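Local coordinates for pumilio homolog 23 (Arabidopsis thaliana, PDB 5WZJ), which binds RNA in a sequence-specific way through its pumilio repeats, recognising 18S rRNA, and probably regulates translation and mRNA stability, at residues H443-P446 against Y447-S450; K491-G494 against H495-E498. One frame throughout, in Å; residues are numbered along the deposited sequence.

Interaction 1 (H443-P446 against Y447-S450); sequences HIQP and YITS
Ile444 O accepts a bond from Ile448 N (3.1 Å, 166° at the hydrogen) and a weak one from Tyr447 N, opening the first turn of helix 445-453, with Ile444 at the N-cap; Thr449 N to Gln445 O (2.9 Å) and Ser450 N to Pro446 O continue it. Pro446 sits in the first turn, where the backbone nitrogen has no helical carbonyl to bond, so its missing N-H costs no bond. On the buried side, Ile444 CB lies 3.9 Å from Tyr447 CD1. With Ile444 CG1 set between the backbone N and the carbonyl carbon (chi1 58°), its outer branch reaches along the helix and crosses Ile448, Ile444 CG1 meeting Ile448 CD1 at 3.9 Å. Tyr447 presents its ring edge to Ile444 O, and its OH bonds Cys381 O on helix 377-388. On the outer side, Gln445 bends at chi2 (-64°): NE2 bonds Ser441 O and passes 3.7 Å from Ile448 CD1, while OE1 accepts a bond from a water that also binds Thr449 OG1 (2.9 Å). The helix start is thus two-sided, apolar branches and a tied phenol facing the protein interior and a water-bridged polar pair facing solvent.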
# COMPACT_ATOMS: atom_id res chain seq x y z
N HIS A 443 29.16 4.76 -4.36
CA HIS A 443 28.78 3.38 -4.10
C HIS A 443 28.24 2.65 -5.31
O HIS A 443 28.03 1.44 -5.25
CB HIS A 443 27.73 3.32 -2.98
CG HIS A 443 28.20 3.89 -1.68
ND1 HIS A 443 29.47 3.67 -1.19
CD2 HIS A 443 27.58 4.69 -0.78
CE1 HIS A 443 29.61 4.29 -0.04
NE2 HIS A 443 28.48 4.92 0.23
N ILE A 444 27.98 3.37 -6.41
CA ILE A 444 27.18 2.80 -7.49
C ILE A 444 27.82 3.07 -8.84
O ILE A 444 27.11 3.13 -9.86
CB ILE A 444 25.74 3.35 -7.44
CG1 ILE A 444 25.77 4.87 -7.55
CG2 ILE A 444 25.06 2.91 -6.13
CD1 ILE A 444 24.41 5.51 -7.81
N GLN A 445 29.14 3.22 -8.89
CA GLN A 445 29.80 3.43 -10.18
C GLN A 445 29.46 2.36 -11.22
O GLN A 445 29.20 2.74 -12.38
CB GLN A 445 31.32 3.55 -9.97
CG GLN A 445 31.71 4.87 -9.29
CD GLN A 445 31.36 6.08 -10.16
OE1 GLN A 445 31.92 6.23 -11.25
NE2 GLN A 445 30.43 6.93 -9.70
N PRO A 446 29.40 1.07 -10.90
CA PRO A 446 28.99 0.09 -11.94
C PRO A 446 27.61 0.37 -12.50
O PRO A 446 27.37 0.11 -13.69
CB PRO A 446 29.03 -1.25 -11.19
CG PRO A 446 29.91 -1.03 -10.00
CD PRO A 446 29.73 0.40 -9.62
N TYR A 447 26.67 0.88 -11.69
CA TYR A 447 25.32 1.13 -12.20
C TYR A 447 25.30 2.35 -13.10
O TYR A 447 24.63 2.34 -14.15
CB TYR A 447 24.34 1.31 -11.03
CG TYR A 447 24.25 0.10 -10.15
CD1 TYR A 447 25.17 -0.09 -9.12
CD2 TYR A 447 23.25 -0.86 -10.33
CE1 TYR A 447 25.10 -1.19 -8.30
CE2 TYR A 447 23.18 -1.98 -9.51
CZ TYR A 447 24.11 -2.14 -8.49
OH TYR A 447 24.07 -3.23 -7.64
N ILE A 448 26.00 3.42 -12.71
CA ILE A 448 26.06 4.63 -13.53
C ILE A 448 26.72 4.33 -14.87
O ILE A 448 26.25 4.77 -15.93
CB ILE A 448 26.81 5.75 -12.78
CG1 ILE A 448 26.02 6.21 -11.56
CG2 ILE A 448 27.08 6.93 -13.71
CD1 ILE A 448 26.84 7.02 -10.56
N THR A 449 27.84 3.60 -14.84
CA THR A 449 28.51 3.26 -16.10
C THR A 449 27.63 2.38 -16.98
O THR A 449 27.50 2.63 -18.18
CB THR A 449 29.85 2.57 -15.81
OG1 THR A 449 30.80 3.56 -15.35
CG2 THR A 449 30.39 1.90 -17.07
N SER A 450 26.97 1.39 -16.38
CA SER A 450 26.13 0.48 -17.16
C SER A 450 24.95 1.21 -17.77
O SER A 450 24.62 1.00 -18.95
CB SER A 450 25.65 -0.68 -16.28
OG SER A 450 24.77 -1.55 -16.98
O HOH W 1 30.96 5.96 -13.74

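Interaction 2 (K491-G494 against H495-E498); sequences KLRG and HFGE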
# COMPACT_ATOMS: atom_id res chain seq x y z
N LYS A 491 21.35 10.57 -25.93
CA LYS A 491 20.92 9.38 -26.66
C LYS A 491 19.40 9.25 -26.75
O LYS A 491 18.92 8.33 -27.42
CB LYS A 491 21.56 8.13 -26.04
CG LYS A 491 23.03 8.00 -26.49
CD LYS A 491 23.68 6.72 -26.02
CE LYS A 491 24.13 6.83 -24.57
NZ LYS A 491 25.05 5.69 -24.25
N LEU A 492 18.64 10.13 -26.11
CA LEU A 492 17.20 10.17 -26.32
C LEU A 492 16.79 11.09 -27.46
O LEU A 492 15.59 11.13 -27.79
CB LEU A 492 16.48 10.60 -25.04
CG LEU A 492 16.57 9.64 -23.85
CD1 LEU A 492 15.87 10.24 -22.64
CD2 LEU A 492 15.94 8.29 -24.19
N ARG A 493 17.74 11.81 -28.06
CA ARG A 493 17.41 12.75 -29.13
C ARG A 493 16.74 12.03 -30.28
O ARG A 493 17.10 10.90 -30.63
CB ARG A 493 18.67 13.46 -29.63
CG ARG A 493 19.21 14.52 -28.67
CD ARG A 493 20.24 15.44 -29.34
NE ARG A 493 19.66 16.26 -30.40
CZ ARG A 493 20.28 17.32 -30.94
NH1 ARG A 493 21.48 17.68 -30.51
NH2 ARG A 493 19.69 18.01 -31.91
N GLY A 494 15.76 12.69 -30.88
CA GLY A 494 14.94 12.06 -31.89
C GLY A 494 13.76 11.30 -31.35
O GLY A 494 12.92 10.83 -32.13
N HIS A 495 13.64 11.16 -30.03
CA HIS A 495 12.55 10.40 -29.44
C HIS A 495 11.74 11.20 -28.43
O HIS A 495 10.82 10.65 -27.82
CB HIS A 495 13.08 9.12 -28.77
CG HIS A 495 13.60 8.13 -29.76
ND1 HIS A 495 14.91 8.12 -30.18
CD2 HIS A 495 12.97 7.15 -30.44
CE1 HIS A 495 15.08 7.16 -31.07
NE2 HIS A 495 13.92 6.55 -31.25
N PHE A 496 12.07 12.47 -28.23
CA PHE A 496 11.33 13.23 -27.24
C PHE A 496 9.88 13.43 -27.66
O PHE A 496 9.00 13.49 -26.79
CB PHE A 496 12.03 14.56 -26.97
CG PHE A 496 13.34 14.40 -26.24
CD1 PHE A 496 13.35 14.08 -24.88
CD2 PHE A 496 14.54 14.54 -26.91
CE1 PHE A 496 14.55 13.92 -24.19
CE2 PHE A 496 15.76 14.38 -26.22
CZ PHE A 496 15.76 14.07 -24.86
N GLY A 497 9.62 13.53 -28.96
CA GLY A 497 8.25 13.68 -29.42
C GLY A 497 7.39 12.48 -29.05
O GLY A 497 6.32 12.63 -28.45
N GLU A 498 7.87 11.28 -29.37
CA GLU A 498 7.13 10.06 -29.03
C GLU A 498 7.00 9.91 -27.52
O GLU A 498 5.93 9.53 -27.02
CB GLU A 498 7.83 8.85 -29.64
CG GLU A 498 7.04 7.56 -29.49
CD GLU A 498 7.83 6.33 -29.88
OE1 GLU A 498 8.88 6.48 -30.56
OE2 GLU A 498 7.41 5.22 -29.49
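Leu492 packs on Phe496 across a type II beta turn that runs from Leu492 to His495 and leads into helix 496-501; this is the tight half of the contact. Leu492 CB lies over the phenyl face of Phe496 near CZ, 3.5 Å away, on the same side as Leu492 O, which is 3.6 Å from Phe496 CE2. Phe496 CG is anti to its own carbonyl carbon (chi1 -70°), which carries the ring back beneath the turn instead of forward along the helix. Both side chains also touch Cys512 of helix 503-514, and Phe496 reaches Ile524 of helix 518-530, so the turn is packed from below by these two helices. The turn is closed by His495 N to Leu492 O, 3.0 Å and somewhat bent at 140°. Gly494 takes a positive phi (87°), where a CB would collide with Arg493 O.

The other half is looser. Arg493 lies toward solvent, its CG no nearer than 4.2 Å to Phe496 CE2, and its chain leans on Leu520 and Ala523. The imidazole of His495, partly exposed, stands over the turn's backbone, with Gly494 O over one face and Leu492 O at its edge; His495 CB comes to 3.4 Å from Leu492 O. An alanine in place of Phe496 would probably leave Leu492 CB and the inner side of the turn without their apolar cover and open a gap toward Cys512 and Ile524. Glu527 takes the N-H groups of Gly494 and Phe496 on its two carboxylate oxygens, a negative charge placed where it would probably suit the positive end of the helix dipole. Apolar packing beneath and a carboxylate grip on the backbone together fix how this turn enters the helix.

In the fold
Both interactions are local helix starts in the C-terminal half of the pumilio array, their centres 24 Å apart and their nearest atoms about 7 Å apart without touching. Each mixes a buried side with an exposed one. Interaction 1 lies within the first turns of helix 445-453 and leans on helices 377-388, 398-403 and 427-436; interaction 2 joins the loop after helix 482-490 to helix 496-501, within Pumilio repeat 8, and rests on helices 456-463, 503-514 and 518-530. Three regular helical bonds and a bridging water hold the first, whereas the second has one turn bond and a phenyl ring packed under the turn. Neither contact reaches the RNA, whose nearest atoms are about 15 and 11 Å away.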